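Local structure of alpha-2,3-sialyltransferase (2P2V) at residues 55-58 / 59-63; 70-73 / 74-78; 132-135 / 136-139. The protein probably transfers sialic acid in alpha-2,3 linkage, its N-terminal, sialyltransferase part here holding a fluorinated CMP-sialic acid analogue. One frame throughout, in Å; residues are numbered along the deposited sequence.

Overall arrangement
The chain is a Rossmann-like alpha/beta domain built on a parallel sheet, and the three contacts follow one another along it in series, neither nesting nor crossing. Each joins adjoining segments, so the loops closed are single turns. Contact 1 turns the chain after strand 44-48 and delivers it into strand 62-68. At the far end of that strand, contact 2 starts helix 73-85 beside the bound CMP-sialic acid analogue; its centre is about 21 Å from that of contact 1. Contact 3 lies within helix 131-144, across the chain's centre from contact 1, about 33 Å between centres. Helices 73-85 and 131-144 also meet partners in neighbouring subunits, bringing contacts 2 and 3 to intersubunit faces.

Contact 1 (55-58 / 59-63); sequences DKYY and LGKKI
Tyr57 lays one face of its ring over the aliphatic stem of Lys61, and the chain between them folds into a type I beta turn. Lys61 CG sits 3.7 Å from the centroid of the Tyr57 ring, only 9° off the ring normal, a CH-pi contact centred on the face. The lysine chain runs straight past CG and then bends at its third torsion (chi3 73°), bringing CE to 4.0 Å from Tyr57 OH. The polar ends pair elsewhere: Tyr57 OH with Glu88 O, Lys61 NZ with Asn87 O. A side chain apolar along its stem and charged at its end suits both demands.

The turn is closed by Gly60 N, which donates to Tyr57 O at 3.1 Å, nearly straight at the hydrogen (165°) but from above the carbonyl plane. At Gly60's backbone angles, with positive phi, a side chain would be jammed against the carbonyl O of Leu59, which calls for glycine. Tyr57 also centres an inverse gamma turn in which Tyr58 N reaches Lys56 O at 2.8 Å; the two tight turns overlap, sharing Tyr57 and Tyr58.

Tyr58 swings back along its own segment, its ring against Lys56 CB. Its hydroxyl donates to Asp55 OD1 at 2.6 Å on the syn side of the carboxylate, fixing the far end of the ring. Leu59 turns its side chain away from the loop segment, although CB and CG still touch Tyr58, CG at 3.5 Å from Tyr58 O.

A branched apolar residue fits there because it enters the core of the central sheet, packing on Ile23 and Ala25 of strand 21-25 and Val45 of strand 44-48. Tyr57 meets the Tyr89 ring edge-to-face, and Ile63, already in strand 62-68, pairs through its backbone with strand 90-96.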
# COMPACT_ATOMS: atom_id res chain seq x y z
N ASP A 55 -27.12 -23.72 26.29
CA ASP A 55 -28.54 -23.73 26.69
C ASP A 55 -28.81 -22.82 27.89
O ASP A 55 -29.95 -22.46 28.19
CB ASP A 55 -28.99 -25.19 26.94
CG ASP A 55 -28.26 -25.86 28.11
OD1 ASP A 55 -27.01 -25.81 28.20
OD2 ASP A 55 -28.95 -26.47 28.95
N LYS A 56 -27.75 -22.43 28.59
CA LYS A 56 -27.89 -21.49 29.69
C LYS A 56 -26.78 -20.48 29.56
O LYS A 56 -25.77 -20.73 28.91
CB LYS A 56 -27.78 -22.19 31.07
CG LYS A 56 -28.70 -23.41 31.22
CD LYS A 56 -28.55 -24.08 32.57
CE LYS A 56 -29.58 -25.21 32.67
NZ LYS A 56 -29.35 -25.97 33.92
N TYR A 57 -26.93 -19.35 30.23
CA TYR A 57 -25.90 -18.35 30.21
C TYR A 57 -24.78 -18.73 31.18
O TYR A 57 -24.64 -18.06 32.21
CB TYR A 57 -26.46 -16.99 30.56
CG TYR A 57 -27.31 -16.39 29.45
CD1 TYR A 57 -26.72 -15.94 28.24
CD2 TYR A 57 -28.70 -16.28 29.59
CE1 TYR A 57 -27.48 -15.39 27.23
CE2 TYR A 57 -29.48 -15.74 28.57
CZ TYR A 57 -28.86 -15.29 27.40
OH TYR A 57 -29.61 -14.74 26.42
N TYR A 58 -23.97 -19.72 30.81
CA TYR A 58 -22.89 -20.20 31.72
C TYR A 58 -21.88 -19.16 32.18
O TYR A 58 -21.26 -19.32 33.24
CB TYR A 58 -22.21 -21.45 31.20
CG TYR A 58 -23.17 -22.61 31.04
CD1 TYR A 58 -23.65 -23.33 32.17
CD2 TYR A 58 -23.62 -23.00 29.77
CE1 TYR A 58 -24.57 -24.41 32.01
CE2 TYR A 58 -24.52 -24.08 29.61
CZ TYR A 58 -24.98 -24.78 30.74
OH TYR A 58 -25.86 -25.82 30.57
N LEU A 59 -21.70 -18.09 31.40
CA LEU A 59 -20.83 -17.00 31.82
C LEU A 59 -21.51 -15.63 31.73
O LEU A 59 -20.86 -14.59 31.66
CB LEU A 59 -19.52 -17.04 31.03
CG LEU A 59 -18.50 -18.04 31.55
CD1 LEU A 59 -17.29 -18.04 30.64
CD2 LEU A 59 -18.08 -17.65 32.99
N GLY A 60 -22.85 -15.62 31.76
CA GLY A 60 -23.60 -14.38 31.75
C GLY A 60 -23.81 -13.90 30.32
O GLY A 60 -23.49 -14.61 29.35
N LYS A 61 -24.35 -12.69 30.20
CA LYS A 61 -24.82 -12.16 28.92
C LYS A 61 -23.84 -11.17 28.30
O LYS A 61 -23.96 -10.84 27.11
CB LYS A 61 -26.17 -11.46 29.11
CG LYS A 61 -27.36 -12.37 29.47
CD LYS A 61 -28.67 -11.55 29.52
CE LYS A 61 -29.13 -11.15 28.10
NZ LYS A 61 -30.26 -10.14 27.99
N LYS A 62 -22.90 -10.65 29.12
CA LYS A 62 -21.95 -9.63 28.70
C LYS A 62 -20.62 -10.23 28.25
O LYS A 62 -19.86 -10.77 29.07
CB LYS A 62 -21.74 -8.56 29.79
CG LYS A 62 -23.09 -8.10 30.37
CD LYS A 62 -22.99 -6.78 31.08
CE LYS A 62 -24.39 -6.27 31.38
NZ LYS A 62 -24.41 -5.04 32.27
N ILE A 63 -20.41 -10.24 26.92
CA ILE A 63 -19.16 -10.70 26.33
C ILE A 63 -18.27 -9.51 25.91
O ILE A 63 -18.70 -8.60 25.16
CB ILE A 63 -19.41 -11.71 25.14
CG1 ILE A 63 -20.23 -12.91 25.60
CG2 ILE A 63 -18.06 -12.19 24.66
CD1 ILE A 63 -20.91 -13.71 24.44

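Contact 2 (70-73 / 74-78)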
# COMPACT_ATOMS: atom_id res chain seq x y z
N PRO A 70 -11.98 -17.56 10.13
CA PRO A 70 -12.20 -16.86 8.89
C PRO A 70 -13.17 -17.62 8.00
O PRO A 70 -13.89 -17.01 7.27
CB PRO A 70 -10.84 -16.89 8.23
CG PRO A 70 -9.87 -16.95 9.37
CD PRO A 70 -10.54 -17.83 10.37
N GLY A 71 -13.12 -18.94 8.06
CA GLY A 71 -13.88 -19.80 7.08
C GLY A 71 -15.40 -19.73 7.23
O GLY A 71 -16.13 -20.03 6.29
N VAL A 72 -15.87 -19.31 8.41
CA VAL A 72 -17.28 -19.12 8.69
C VAL A 72 -17.51 -17.73 9.20
O VAL A 72 -18.56 -17.44 9.74
CB VAL A 72 -17.80 -20.13 9.77
CG1 VAL A 72 -17.78 -21.58 9.17
CG2 VAL A 72 -16.88 -20.11 11.01
N PHE A 73 -16.58 -16.81 8.97
CA PHE A 73 -16.78 -15.44 9.55
C PHE A 73 -18.02 -14.75 9.05
O PHE A 73 -18.71 -14.06 9.78
CB PHE A 73 -15.54 -14.55 9.32
CG PHE A 73 -15.55 -13.33 10.20
CD1 PHE A 73 -15.11 -13.43 11.54
CD2 PHE A 73 -16.04 -12.13 9.73
CE1 PHE A 73 -15.15 -12.31 12.36
CE2 PHE A 73 -16.09 -10.97 10.57
CZ PHE A 73 -15.63 -11.12 11.90
N LEU A 74 -18.29 -14.89 7.73
CA LEU A 74 -19.48 -14.23 7.20
C LEU A 74 -20.74 -14.59 7.97
O LEU A 74 -21.53 -13.72 8.32
CB LEU A 74 -19.66 -14.61 5.69
CG LEU A 74 -20.85 -13.94 4.96
CD1 LEU A 74 -20.52 -12.58 4.46
CD2 LEU A 74 -21.13 -14.85 3.73
N GLN A 75 -20.98 -15.90 8.17
CA GLN A 75 -22.16 -16.35 8.91
C GLN A 75 -22.07 -15.95 10.41
O GLN A 75 -23.05 -15.49 11.01
CB GLN A 75 -22.33 -17.86 8.77
CG GLN A 75 -22.61 -18.26 7.30
CD GLN A 75 -21.35 -18.51 6.45
OE1 GLN A 75 -20.23 -18.13 6.80
NE2 GLN A 75 -21.56 -19.16 5.28
N GLN A 76 -20.87 -16.05 10.99
CA GLN A 76 -20.79 -15.78 12.44
C GLN A 76 -20.99 -14.29 12.72
O GLN A 76 -21.54 -13.90 13.78
CB GLN A 76 -19.42 -16.18 12.97
CG GLN A 76 -19.07 -17.65 13.00
CD GLN A 76 -19.84 -18.46 13.99
OE1 GLN A 76 -20.99 -18.15 14.35
NE2 GLN A 76 -19.19 -19.50 14.49
N TYR A 77 -20.46 -13.45 11.84
CA TYR A 77 -20.66 -11.98 11.99
C TYR A 77 -22.15 -11.63 12.02
O TYR A 77 -22.63 -10.92 12.86
CB TYR A 77 -19.96 -11.25 10.84
CG TYR A 77 -20.02 -9.74 10.92
CD1 TYR A 77 -19.13 -9.03 11.73
CD2 TYR A 77 -20.98 -9.02 10.22
CE1 TYR A 77 -19.19 -7.63 11.82
CE2 TYR A 77 -21.04 -7.60 10.29
CZ TYR A 77 -20.12 -6.94 11.06
OH TYR A 77 -20.23 -5.57 11.07
N HIS A 78 -22.90 -12.18 11.05
CA HIS A 78 -24.33 -12.00 10.99
C HIS A 78 -25.01 -12.60 12.26
O HIS A 78 -25.89 -11.97 12.86
CB HIS A 78 -24.78 -12.77 9.70
CG HIS A 78 -26.27 -12.95 9.61
ND1 HIS A 78 -27.15 -11.90 9.70
CD2 HIS A 78 -27.02 -14.07 9.42
CE1 HIS A 78 -28.39 -12.36 9.63
NE2 HIS A 78 -28.33 -13.68 9.45
O HOH W 1 -16.25 -16.20 5.84
O HOH W 2 -18.07 -18.04 5.10
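Phe73 and Tyr77 meet at the N-terminal turn of helix 73-85, where Val72 takes the N-cap position. This is the tightly packed side. Four residues apart, they fall on the same flank of the helix, and with CG anti to the backbone N in both, Phe73 CE2 comes 3.8 Å from Tyr77 CD1. The planes are inclined at 34°, an oblique meeting with centroids 5.9 Å apart. Phe117 joins both rings, Phe113 adds to Phe73, and Tyr77 OH bonds Asp119 OD1: flat aromatic residues suit this hydrophobic layer, with a hydroxyl where a polar partner waits. The helix also faces the second subunit, whose Tyr143 OH bonds Leu74 O.

Two helical bonds begin here, Gln76 N to Val72 O (3.0 Å) and Tyr77 N to Phe73 O (2.8 Å). Val72 also lies alongside Gln76, CG2 against CG at 3.8 Å, and both touch the bound CMP-sialic acid analogue, so this flank of the turn lines the ligand pocket. The Gln76 amide is held beyond the helix, OE1 by Tyr52 OH and NE2 weakly by Gln50 OE1.

The looser side is bridged by water. Valine has no polar side-chain atom with which to cap, and Leu74 N gives its hydrogen to a water that in turn donates to Pro70 O. Gln75, bent at its second torsion (chi2 88°), curls back toward the loop, where a second water spans the gap by donating to Gly71 O at 3.0 Å and to Gln75 OE1 at 2.8 Å.

Contact 3 (132-135 / 136-139); sequences EFYA and YIKY. With EDO (1,2-ethanediol), chain J.
A methyl of Ile137, CG2, lies over one face of the Phe133 ring, the two residues standing four apart along helix 131-144, an alpha helix whose regular backbone bonds include Ile137 N to Phe133 O at 2.8 Å. Ile137 has the less usual first torsion for a helix, with CG1 wedged between the backbone N and the carbonyl carbon (chi1 67°). That setting brings CG1 to 3.4 Å from Tyr134 O and swings CG2 to the ring. The methyl sits 3.7 Å from the ring centroid but off-centre, so its nearest ring atom is Phe133 CZ; this is a CH-pi contact. Beta-branched isoleucine suits the place because it has two branches to send to two neighbours.

Tyr136 comes to Phe133 from another side. Its ring meets that of Phe133 obliquely, planes at 41°, and turns an edge to the backbone: Phe133 O lies at the edge of the Tyr136 ring, near its plane, 3.7 Å from Tyr136 CD1. Tyr136 OH extends to Glu212 OE2 of helix 207-221, where Leu217 and Leu216 pack on Phe133 and Tyr136.

On another flank Lys138 stretches out across Tyr134. Its extended chain puts CE 3.5 Å from Tyr134 CZ, with CD above the rim of the ring. The bond from Lys138 NZ to Tyr134 OH is weak; the ammonium is better satisfied by Asn100 O and by Asn115 O of the third subunit. Small Ala135 packs against Asp119 of that same subunit, and Tyr139 OH bonds His78 ND1 there.

Glu132, also extended, points its carboxylate toward an ethanediol probably left from crystallisation, and its OE1 accepts a hydrogen bond of 2.6 Å from the diol's O2.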
# COMPACT_ATOMS: atom_id res chain seq x y z
N GLU A 132 7.95 -12.55 20.22
CA GLU A 132 8.54 -13.84 20.39
C GLU A 132 7.51 -14.97 20.18
O GLU A 132 7.80 -15.98 19.49
CB GLU A 132 9.21 -13.92 21.77
CG GLU A 132 9.70 -15.32 22.09
CD GLU A 132 10.60 -15.42 23.32
OE1 GLU A 132 10.78 -14.38 24.00
OE2 GLU A 132 11.08 -16.56 23.57
N PHE A 133 6.30 -14.79 20.72
CA PHE A 133 5.25 -15.85 20.68
C PHE A 133 4.78 -15.99 19.23
O PHE A 133 4.64 -17.12 18.69
CB PHE A 133 4.08 -15.48 21.58
CG PHE A 133 3.00 -16.51 21.57
CD1 PHE A 133 3.14 -17.71 22.27
CD2 PHE A 133 1.83 -16.31 20.78
CE1 PHE A 133 2.14 -18.69 22.26
CE2 PHE A 133 0.80 -17.33 20.74
CZ PHE A 133 0.95 -18.50 21.45
N TYR A 134 4.64 -14.85 18.58
CA TYR A 134 4.17 -14.83 17.16
C TYR A 134 5.14 -15.53 16.24
O TYR A 134 4.74 -16.31 15.37
CB TYR A 134 4.01 -13.39 16.72
CG TYR A 134 3.24 -13.17 15.41
CD1 TYR A 134 3.81 -12.48 14.36
CD2 TYR A 134 1.88 -13.51 15.36
CE1 TYR A 134 3.03 -12.14 13.21
CE2 TYR A 134 1.10 -13.22 14.19
CZ TYR A 134 1.68 -12.54 13.15
OH TYR A 134 0.91 -12.24 12.02
N ALA A 135 6.45 -15.27 16.40
CA ALA A 135 7.44 -16.00 15.62
C ALA A 135 7.43 -17.49 15.94
O ALA A 135 7.63 -18.33 15.04
CB ALA A 135 8.86 -15.40 15.83
N TYR A 136 7.24 -17.84 17.21
CA TYR A 136 7.20 -19.25 17.59
C TYR A 136 5.98 -19.99 16.99
O TYR A 136 6.12 -21.12 16.45
CB TYR A 136 7.18 -19.32 19.15
CG TYR A 136 6.55 -20.54 19.76
CD1 TYR A 136 5.22 -20.52 20.13
CD2 TYR A 136 7.29 -21.70 20.04
CE1 TYR A 136 4.62 -21.61 20.70
CE2 TYR A 136 6.68 -22.83 20.65
CZ TYR A 136 5.34 -22.75 20.98
OH TYR A 136 4.68 -23.81 21.56
N ILE A 137 4.82 -19.36 17.01
CA ILE A 137 3.62 -20.05 16.37
C ILE A 137 3.75 -20.12 14.88
O ILE A 137 3.32 -21.12 14.26
CB ILE A 137 2.27 -19.49 16.87
CG1 ILE A 137 2.01 -18.01 16.41
CG2 ILE A 137 2.17 -19.61 18.43
CD1 ILE A 137 0.58 -17.47 16.74
N LYS A 138 4.33 -19.10 14.25
CA LYS A 138 4.51 -19.21 12.78
C LYS A 138 5.50 -20.27 12.38
O LYS A 138 5.25 -21.01 11.40
CB LYS A 138 4.85 -17.85 12.15
CG LYS A 138 3.72 -16.82 12.37
CD LYS A 138 3.81 -15.76 11.31
CE LYS A 138 2.44 -15.24 11.04
NZ LYS A 138 2.37 -14.31 9.93
N TYR A 139 6.60 -20.39 13.13
CA TYR A 139 7.62 -21.38 12.84
C TYR A 139 6.97 -22.78 12.98
O TYR A 139 7.12 -23.64 12.10
CB TYR A 139 8.79 -21.27 13.84
CG TYR A 139 9.89 -22.29 13.61
CD1 TYR A 139 10.51 -22.41 12.36
CD2 TYR A 139 10.37 -23.11 14.67
CE1 TYR A 139 11.55 -23.33 12.15
CE2 TYR A 139 11.42 -24.04 14.45
CZ TYR A 139 11.98 -24.17 13.20
OH TYR A 139 13.00 -25.07 12.92
C1 EDO J . 11.43 -12.57 27.86
O1 EDO J . 10.38 -12.35 28.81
C2 EDO J . 11.47 -14.07 27.60
O2 EDO J . 12.03 -14.27 26.30